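Local coordinates for transferrin binding protein B (Actinobacillus suis, PDB 3PQU), which probably binds host transferrin at the bacterial outer membrane as a lipoprotein part of the receptor that takes up iron, at residues V44-R50 with I149-Y155; D207-H213 with R248-I252; I288-Y294 with F312-L318. All coordinates share one frame; numbering follows the deposited sequence. Where two conformers were deposited one is given.

Contact 1: residues V44-R50 with I149-Y155; sequences VEAKIPR and IDGYIYY
V44 to K47 pairs with Y152 to Y155 in the antiparallel sheet of the N-lobe handle domain, the two strand axes 4.6 Å apart and 157° from parallel. V44 with Y155 and A46 with I153 are the hydrogen-bonded pairs; A46 N to I153 O measures 2.9 Å. E45 with Y154 and K47 with Y152 are the non-hydrogen-bonded ones, where CA-H groups point at carbonyls, as from E45 CA to I153 O. Beyond the strand the ladder gains one more rung, I48 N to G151 O, nearly straight at 170°.

R50 can be followed outward. Its CB begins a chain bent at chi2 and chi3, which folds CG and then CD over the carbonyl oxygen of I149, CD lying 3.3 Å from I149 O. NE comes 3.6 Å from D150 OD2, a salt bridge by charge alone, since that oxygen sits over a guanidinium face; K97 is the partner of D150 OD1. CZ carries NH2 on to Y131 O, outside the contact. NH1 ends the chain with a bond of 2.9 Å to I149 O, in the guanidinium plane yet 65° out of the carbonyl plane.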
# COMPACT_ATOMS: atom_id res chain seq x y z
N VAL A 44 0.85 -4.13 -8.77
CA VAL A 44 0.09 -5.03 -9.67
C VAL A 44 0.89 -5.25 -10.98
O VAL A 44 1.53 -4.32 -11.46
CB VAL A 44 -1.28 -4.41 -10.04
CG1 VAL A 44 -2.06 -5.34 -10.95
CG2 VAL A 44 -2.12 -4.02 -8.76
N GLU A 45 0.84 -6.46 -11.54
CA GLU A 45 1.49 -6.72 -12.84
C GLU A 45 0.60 -7.59 -13.73
O GLU A 45 -0.25 -8.34 -13.23
CB GLU A 45 2.85 -7.42 -12.65
CG GLU A 45 2.70 -8.90 -12.21
CD GLU A 45 4.03 -9.63 -11.97
OE1 GLU A 45 4.01 -10.88 -11.94
OE2 GLU A 45 5.08 -8.97 -11.79
N ALA A 46 0.79 -7.50 -15.05
CA ALA A 46 0.15 -8.43 -15.98
C ALA A 46 1.10 -8.75 -17.13
O ALA A 46 1.80 -7.89 -17.64
CB ALA A 46 -1.15 -7.86 -16.54
N LYS A 47 1.09 -10.00 -17.54
CA LYS A 47 1.88 -10.48 -18.66
C LYS A 47 1.37 -9.88 -19.98
O LYS A 47 0.17 -9.72 -20.18
CB LYS A 47 1.80 -12.00 -18.72
CG LYS A 47 2.65 -12.67 -19.79
CD LYS A 47 2.82 -14.15 -19.45
CE LYS A 47 3.89 -14.82 -20.29
NZ LYS A 47 4.20 -16.17 -19.73
N ILE A 48 2.29 -9.56 -20.88
CA ILE A 48 1.93 -9.06 -22.22
C ILE A 48 1.40 -10.22 -23.06
O ILE A 48 2.11 -11.21 -23.24
CB ILE A 48 3.18 -8.39 -22.92
CG1 ILE A 48 3.64 -7.14 -22.13
CG2 ILE A 48 2.86 -7.99 -24.37
CD1 ILE A 48 5.00 -6.51 -22.63
N PRO A 49 0.14 -10.14 -23.55
CA PRO A 49 -0.43 -11.27 -24.31
C PRO A 49 0.27 -11.51 -25.65
O PRO A 49 0.70 -10.55 -26.32
CB PRO A 49 -1.89 -10.85 -24.55
CG PRO A 49 -2.21 -9.94 -23.39
CD PRO A 49 -0.90 -9.16 -23.18
N ARG A 50 0.39 -12.79 -26.02
CA ARG A 50 1.10 -13.27 -27.21
C ARG A 50 0.22 -14.35 -27.81
O ARG A 50 -0.20 -15.25 -27.11
CB ARG A 50 2.44 -13.90 -26.80
CG ARG A 50 3.58 -12.91 -26.50
CD ARG A 50 4.49 -13.39 -25.36
NE ARG A 50 5.22 -14.64 -25.63
CZ ARG A 50 6.36 -14.70 -26.31
NH1 ARG A 50 6.92 -13.61 -26.82
NH2 ARG A 50 6.95 -15.87 -26.50
N ILE A 149 7.96 -9.91 -28.47
CA ILE A 149 8.05 -9.31 -27.11
C ILE A 149 7.50 -10.24 -26.04
O ILE A 149 6.44 -10.84 -26.21
CB ILE A 149 7.37 -7.92 -27.05
CG1 ILE A 149 8.23 -6.89 -27.78
CG2 ILE A 149 7.10 -7.45 -25.58
CD1 ILE A 149 7.55 -5.53 -27.92
N ASP A 150 8.25 -10.40 -24.95
CA ASP A 150 7.80 -11.17 -23.81
C ASP A 150 8.09 -10.38 -22.56
O ASP A 150 9.25 -10.03 -22.33
CB ASP A 150 8.54 -12.52 -23.71
CG ASP A 150 7.94 -13.43 -22.65
OD1 ASP A 150 8.69 -14.08 -21.89
OD2 ASP A 150 6.70 -13.47 -22.57
N GLY A 151 7.07 -10.09 -21.76
CA GLY A 151 7.31 -9.30 -20.56
C GLY A 151 6.04 -8.93 -19.84
O GLY A 151 5.03 -9.62 -20.00
N TYR A 152 6.09 -7.83 -19.09
CA TYR A 152 5.03 -7.46 -18.16
C TYR A 152 4.77 -5.97 -18.14
O TYR A 152 5.67 -5.16 -18.36
CB TYR A 152 5.42 -7.90 -16.75
CG TYR A 152 5.72 -9.37 -16.63
CD1 TYR A 152 4.77 -10.26 -16.13
CD2 TYR A 152 6.94 -9.88 -17.05
CE1 TYR A 152 5.05 -11.64 -16.03
CE2 TYR A 152 7.23 -11.24 -16.96
CZ TYR A 152 6.28 -12.11 -16.45
OH TYR A 152 6.58 -13.45 -16.38
N ILE A 153 3.52 -5.60 -17.87
CA ILE A 153 3.18 -4.22 -17.55
C ILE A 153 2.94 -4.22 -16.04
O ILE A 153 2.34 -5.15 -15.52
CB ILE A 153 1.90 -3.80 -18.26
CG1 ILE A 153 2.04 -4.02 -19.79
CG2 ILE A 153 1.53 -2.36 -17.91
CD1 ILE A 153 3.23 -3.30 -20.46
N TYR A 154 3.42 -3.21 -15.32
CA TYR A 154 3.26 -3.25 -13.87
C TYR A 154 3.35 -1.87 -13.23
O TYR A 154 3.78 -0.91 -13.86
CB TYR A 154 4.34 -4.15 -13.25
CG TYR A 154 5.68 -3.43 -13.12
CD1 TYR A 154 6.11 -2.91 -11.88
CD2 TYR A 154 6.49 -3.21 -14.22
CE1 TYR A 154 7.33 -2.23 -11.76
CE2 TYR A 154 7.71 -2.53 -14.11
CZ TYR A 154 8.11 -2.04 -12.88
OH TYR A 154 9.30 -1.37 -12.77
N TYR A 155 2.95 -1.81 -11.97
CA TYR A 155 3.41 -0.75 -11.09
C TYR A 155 3.74 -1.36 -9.74
O TYR A 155 3.17 -2.38 -9.35
CB TYR A 155 2.37 0.41 -10.96
CG TYR A 155 1.22 0.15 -9.99
CD1 TYR A 155 1.35 0.45 -8.63
CD2 TYR A 155 0.01 -0.37 -10.43
CE1 TYR A 155 0.30 0.21 -7.73
CE2 TYR A 155 -1.04 -0.62 -9.54
CZ TYR A 155 -0.89 -0.32 -8.19
OH TYR A 155 -1.93 -0.55 -7.30
O HOH W 1 4.72 -11.66 -22.32

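Contact 2: residues D207-H213 with R248-I252; sequences DNVNRDH and RNGYI
D207 meets R248 through a side-on salt bridge in which two guanidinium nitrogens share one carboxylate oxygen. D207 OD1 lies 3.0 Å from R248 NE and 3.1 Å from R248 NH2. It is within 4° of the guanidinium plane, but both nitrogens approach from the same face of the carboxylate, whose plane is turned 51° from the guanidinium. R248 reaches this far because its chain is extended from CG to NE, and D207 OD2 is taken by H229.

N208, the centre of an inverse gamma turn, presents its carbonyl to a water that also sits at weak bonding distance from R248 NH1. V209 follows with CG1 over a face of the same guanidinium, 3.7 Å from R248 CG, while its backbone makes a single bridge with G250.

At N210 the backbone takes over: N210 N donates to N249 O at 3.0 Å. The side chain turns back on its own segment, where OD1 accepts from H213 N in an Asx motif and ND2 donates to H213 O. Its CG also lies 3.9 Å from I252 CG2, the two side chains side by side. H213 ends the run with a water between its NE2 and I252 O.

The loop thus lies along the end of barrel strand 241-249, N249 bonding back to A228 before strand 229-236 and R248 packing on T261 and R263 of strand 260-271.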
# COMPACT_ATOMS: atom_id res chain seq x y z
N ASP A 207 4.04 1.37 -29.42
CA ASP A 207 3.38 2.60 -29.86
C ASP A 207 4.43 3.52 -30.51
O ASP A 207 5.56 3.64 -30.01
CB ASP A 207 2.73 3.28 -28.62
CG ASP A 207 1.53 4.15 -28.97
OD1 ASP A 207 1.12 4.25 -30.16
OD2 ASP A 207 0.98 4.75 -28.03
N ASN A 208 4.08 4.13 -31.65
CA ASN A 208 4.99 5.02 -32.36
C ASN A 208 4.97 6.44 -31.77
O ASN A 208 4.37 7.34 -32.32
CB ASN A 208 4.63 5.05 -33.85
CG ASN A 208 4.87 3.71 -34.53
OD1 ASN A 208 5.64 2.86 -34.05
ND2 ASN A 208 4.21 3.50 -35.67
N VAL A 209 5.62 6.62 -30.63
CA VAL A 209 5.60 7.90 -29.94
C VAL A 209 7.01 8.46 -29.85
O VAL A 209 7.97 7.78 -30.19
CB VAL A 209 5.02 7.73 -28.54
CG1 VAL A 209 3.57 7.30 -28.64
CG2 VAL A 209 5.85 6.70 -27.78
N ASN A 210 7.14 9.71 -29.42
CA ASN A 210 8.45 10.33 -29.20
C ASN A 210 9.16 9.74 -27.97
O ASN A 210 8.69 9.88 -26.84
CB ASN A 210 8.31 11.85 -29.02
CG ASN A 210 9.60 12.53 -28.56
OD1 ASN A 210 10.69 12.21 -29.04
ND2 ASN A 210 9.48 13.47 -27.63
N ARG A 211 10.31 9.10 -28.19
CA ARG A 211 11.05 8.50 -27.09
C ARG A 211 12.38 9.17 -26.73
O ARG A 211 12.90 8.96 -25.63
CB ARG A 211 11.28 7.01 -27.37
CG ARG A 211 9.97 6.30 -27.64
CD ARG A 211 10.07 4.82 -27.54
NE ARG A 211 8.82 4.19 -27.97
CZ ARG A 211 7.88 3.75 -27.14
NH1 ARG A 211 8.03 3.86 -25.82
NH2 ARG A 211 6.77 3.20 -27.65
N ASP A 212 12.93 9.98 -27.62
CA ASP A 212 14.29 10.45 -27.40
C ASP A 212 14.55 11.95 -27.54
O ASP A 212 15.69 12.38 -27.54
CB ASP A 212 15.26 9.66 -28.28
CG ASP A 212 14.76 9.49 -29.69
OD1 ASP A 212 14.12 10.43 -30.20
OD2 ASP A 212 15.02 8.41 -30.27
N HIS A 213 13.50 12.75 -27.64
CA HIS A 213 13.68 14.20 -27.69
C HIS A 213 13.00 14.84 -26.50
O HIS A 213 11.79 14.67 -26.33
CB HIS A 213 13.10 14.77 -28.98
CG HIS A 213 13.75 14.23 -30.21
ND1 HIS A 213 15.07 14.47 -30.52
CD2 HIS A 213 13.26 13.46 -31.22
CE1 HIS A 213 15.37 13.87 -31.66
NE2 HIS A 213 14.29 13.26 -32.11
N ARG A 248 -0.99 10.80 -25.23
CA ARG A 248 -0.04 10.15 -26.15
C ARG A 248 0.69 11.25 -26.89
O ARG A 248 0.08 12.11 -27.55
CB ARG A 248 -0.78 9.22 -27.13
CG ARG A 248 0.13 8.50 -28.16
CD ARG A 248 -0.70 7.89 -29.31
NE ARG A 248 0.09 7.06 -30.22
CZ ARG A 248 0.63 7.50 -31.36
NH1 ARG A 248 0.49 8.76 -31.72
NH2 ARG A 248 1.32 6.68 -32.13
N ASN A 249 2.01 11.24 -26.78
CA ASN A 249 2.84 12.27 -27.42
C ASN A 249 3.54 11.71 -28.65
O ASN A 249 4.54 11.01 -28.52
CB ASN A 249 3.85 12.80 -26.40
CG ASN A 249 3.18 13.38 -25.18
OD1 ASN A 249 2.53 14.42 -25.26
ND2 ASN A 249 3.29 12.70 -24.04
N GLY A 250 3.00 12.02 -29.82
CA GLY A 250 3.44 11.40 -31.06
C GLY A 250 4.90 11.59 -31.44
O GLY A 250 5.62 12.43 -30.90
N TYR A 251 5.33 10.78 -32.39
CA TYR A 251 6.67 10.88 -32.95
C TYR A 251 6.86 12.27 -33.57
O TYR A 251 5.92 12.80 -34.15
CB TYR A 251 6.85 9.79 -34.00
CG TYR A 251 8.17 9.84 -34.71
CD1 TYR A 251 8.31 10.52 -35.91
CD2 TYR A 251 9.29 9.20 -34.17
CE1 TYR A 251 9.53 10.57 -36.56
CE2 TYR A 251 10.51 9.24 -34.82
CZ TYR A 251 10.62 9.93 -36.01
OH TYR A 251 11.83 9.97 -36.65
N ILE A 252 8.05 12.85 -33.45
CA ILE A 252 8.29 14.21 -33.95
C ILE A 252 9.60 14.32 -34.74
O ILE A 252 10.64 13.84 -34.30
CB ILE A 252 8.32 15.27 -32.82
CG1 ILE A 252 8.72 16.64 -33.40
CG2 ILE A 252 9.28 14.87 -31.70
CD1 ILE A 252 8.71 17.78 -32.39
O HOH W 2 2.69 9.26 -34.20
O HOH W 3 10.29 11.56 -31.82
O HOH W 4 12.98 12.14 -34.12

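Contact 3: residues I288-Y294 with F312-L318; sequences IFTDSNY and FTNNKSL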
# COMPACT_ATOMS: atom_id res chain seq x y z
N ILE A 288 -9.43 -0.48 -28.73
CA ILE A 288 -8.78 -0.86 -27.46
C ILE A 288 -8.80 0.19 -26.36
O ILE A 288 -8.87 -0.16 -25.19
CB ILE A 288 -7.35 -1.44 -27.65
CG1 ILE A 288 -6.40 -0.39 -28.18
CG2 ILE A 288 -7.36 -2.65 -28.59
CD1 ILE A 288 -4.89 -0.87 -28.17
N PHE A 289 -8.75 1.47 -26.73
CA PHE A 289 -8.77 2.54 -25.73
C PHE A 289 -10.21 2.90 -25.36
O PHE A 289 -10.79 3.86 -25.86
CB PHE A 289 -7.93 3.75 -26.19
CG PHE A 289 -6.47 3.40 -26.36
CD1 PHE A 289 -5.66 3.20 -25.26
CD2 PHE A 289 -5.92 3.20 -27.62
CE1 PHE A 289 -4.30 2.83 -25.41
CE2 PHE A 289 -4.56 2.85 -27.78
CZ PHE A 289 -3.77 2.67 -26.67
N THR A 290 -10.79 2.07 -24.48
CA THR A 290 -12.20 2.16 -24.13
C THR A 290 -12.35 2.48 -22.65
O THR A 290 -11.35 2.57 -21.94
CB THR A 290 -12.89 0.83 -24.39
OG1 THR A 290 -12.10 -0.20 -23.78
CG2 THR A 290 -13.04 0.54 -25.90
N ASP A 291 -13.59 2.60 -22.18
CA ASP A 291 -13.89 3.01 -20.80
C ASP A 291 -13.55 1.92 -19.80
O ASP A 291 -13.63 0.74 -20.13
CB ASP A 291 -15.40 3.31 -20.63
CG ASP A 291 -15.84 4.54 -21.37
OD1 ASP A 291 -14.98 5.41 -21.65
OD2 ASP A 291 -17.06 4.64 -21.64
N SER A 292 -13.24 2.33 -18.57
CA SER A 292 -13.03 1.39 -17.47
C SER A 292 -13.74 1.85 -16.21
O SER A 292 -13.60 3.01 -15.84
CB SER A 292 -11.54 1.26 -17.11
OG SER A 292 -11.40 0.48 -15.90
N ASN A 293 -14.45 0.94 -15.54
CA ASN A 293 -15.05 1.21 -14.23
C ASN A 293 -14.16 0.71 -13.11
O ASN A 293 -14.57 0.71 -11.95
CB ASN A 293 -16.37 0.45 -14.08
CG ASN A 293 -17.51 1.11 -14.79
OD1 ASN A 293 -17.53 2.34 -14.94
ND2 ASN A 293 -18.48 0.32 -15.21
N TYR A 294 -12.96 0.25 -13.45
CA TYR A 294 -12.11 -0.49 -12.52
C TYR A 294 -10.71 0.12 -12.39
O TYR A 294 -9.71 -0.52 -12.70
CB TYR A 294 -12.02 -1.95 -12.96
CG TYR A 294 -13.39 -2.57 -13.03
CD1 TYR A 294 -14.04 -3.02 -11.88
CD2 TYR A 294 -14.05 -2.70 -14.25
CE1 TYR A 294 -15.31 -3.58 -11.94
CE2 TYR A 294 -15.33 -3.26 -14.32
CZ TYR A 294 -15.94 -3.69 -13.17
OH TYR A 294 -17.19 -4.24 -13.25
N PHE A 312 -8.42 -1.57 -15.77
CA PHE A 312 -8.71 -2.67 -16.67
C PHE A 312 -10.04 -2.34 -17.38
O PHE A 312 -11.05 -2.13 -16.71
CB PHE A 312 -8.79 -3.97 -15.86
CG PHE A 312 -8.94 -5.22 -16.68
CD1 PHE A 312 -8.25 -5.39 -17.88
CD2 PHE A 312 -9.75 -6.27 -16.22
CE1 PHE A 312 -8.38 -6.56 -18.63
CE2 PHE A 312 -9.86 -7.46 -16.95
CZ PHE A 312 -9.18 -7.61 -18.15
N THR A 313 -10.03 -2.26 -18.71
CA THR A 313 -11.21 -1.75 -19.41
C THR A 313 -12.38 -2.72 -19.29
O THR A 313 -12.19 -3.91 -19.03
CB THR A 313 -10.94 -1.33 -20.88
OG1 THR A 313 -10.47 -2.45 -21.64
CG2 THR A 313 -9.92 -0.16 -20.95
N ASN A 314 -13.59 -2.20 -19.45
CA ASN A 314 -14.80 -2.98 -19.23
C ASN A 314 -14.96 -4.09 -20.24
O ASN A 314 -15.53 -5.13 -19.93
CB ASN A 314 -16.06 -2.09 -19.19
CG ASN A 314 -15.99 -1.03 -18.10
OD1 ASN A 314 -15.37 -1.24 -17.06
ND2 ASN A 314 -16.61 0.12 -18.35
N ASN A 315 -14.47 -3.88 -21.45
CA ASN A 315 -14.51 -4.91 -22.49
C ASN A 315 -13.21 -5.74 -22.51
O ASN A 315 -12.95 -6.44 -23.47
CB ASN A 315 -14.70 -4.27 -23.87
CG ASN A 315 -13.55 -3.33 -24.23
OD1 ASN A 315 -12.98 -2.68 -23.38
ND2 ASN A 315 -13.21 -3.25 -25.50
N LYS A 316 -12.38 -5.60 -21.47
CA LYS A 316 -11.13 -6.39 -21.33
C LYS A 316 -10.10 -6.19 -22.47
O LYS A 316 -9.26 -7.05 -22.73
CB LYS A 316 -11.47 -7.88 -21.16
CG LYS A 316 -12.45 -8.15 -20.00
CD LYS A 316 -12.69 -9.64 -19.81
CE LYS A 316 -13.43 -9.92 -18.51
NZ LYS A 316 -14.57 -8.98 -18.32
N SER A 317 -10.16 -5.06 -23.15
CA SER A 317 -9.28 -4.78 -24.27
C SER A 317 -7.92 -4.25 -23.81
O SER A 317 -6.99 -4.21 -24.60
CB SER A 317 -9.90 -3.73 -25.18
OG SER A 317 -10.16 -2.53 -24.45
N LEU A 318 -7.82 -3.82 -22.55
CA LEU A 318 -6.66 -3.03 -22.10
C LEU A 318 -6.37 -3.09 -20.60
O LEU A 318 -7.28 -2.90 -19.77
CB LEU A 318 -6.83 -1.55 -22.49
CG LEU A 318 -5.52 -0.73 -22.49
CD1 LEU A 318 -4.86 -0.83 -23.83
CD2 LEU A 318 -5.78 0.73 -22.19
O HOH W 5 -16.81 3.11 -17.20
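S292 and F312 join where two antiparallel neighbours of the N-lobe beta barrel run into loops: 288-294 leads into strand 292-300, while the segment 312-318 contains the type I turn T313 to K316, on the link between strands 306-312 and 318-326.

Backbone bonding across the contact is sparse. N314 N donates to D291 O at 3.0 Å and 172°, in the carbonyl plane, whereas F312 N to Y294 O is weak at 3.5 Å.

Side-chain hydroxyls and amides do much of the remaining work. T290 OG1 donates to N315 OD1 at 2.7 Å, the two side chains approaching from opposite directions. Near them T313 OG1 and S317 OG make a close polar cluster, with I288 O 2.8 Å from S317 OG; which acceptor takes each of these two hydroxyl protons is unsettled. N314 OD1 accepts from N293 N at 2.8 Å, and a water links N293 OD1 to N314 ND2, while K278 also donates to N293 OD1. The N314 amide stands nearly upright to the Y294 ring, the planes 87° apart.

Apolar side chains meet where I288 and F289 face L318. L318 CD2 lies 3.9 Å from F289 CD1, and L318 CD1 meets I288 CD1 more loosely. The F289 ring is also edge-to-face with F178 and in a cation-pi contact with R263, both on barrel strands, so this end joins the loops to the barrel's side chains.

S292 closes the arrangement at the strand start. With OG anti to the backbone N (chi1 172°), it accepts from Y294 N in an ST turn and donates to F312 O at 2.8 Å from well above that carbonyl plane.

In the fold
The three contacts lie on one side of the chain's centre and follow one another in sequence. Contact 1 belongs to the N-lobe handle, contacts 2 and 3 to the barrel beside it. Centres of contacts 1 and 3 are 16 Å apart, their nearest atoms about 8 Å; I48 and I153 meet T179 of barrel strand 170-183, which also carries F178, the partner of F289 and L318 in contact 3. Contacts 2 and 3 reach the same sheet: their centres are 23 Å apart, nearest atoms about 5 Å, and R263 is shared, packing on R248 and F289. A glycerol, probably from crystallisation, lies about 5 Å from the E45 side chain.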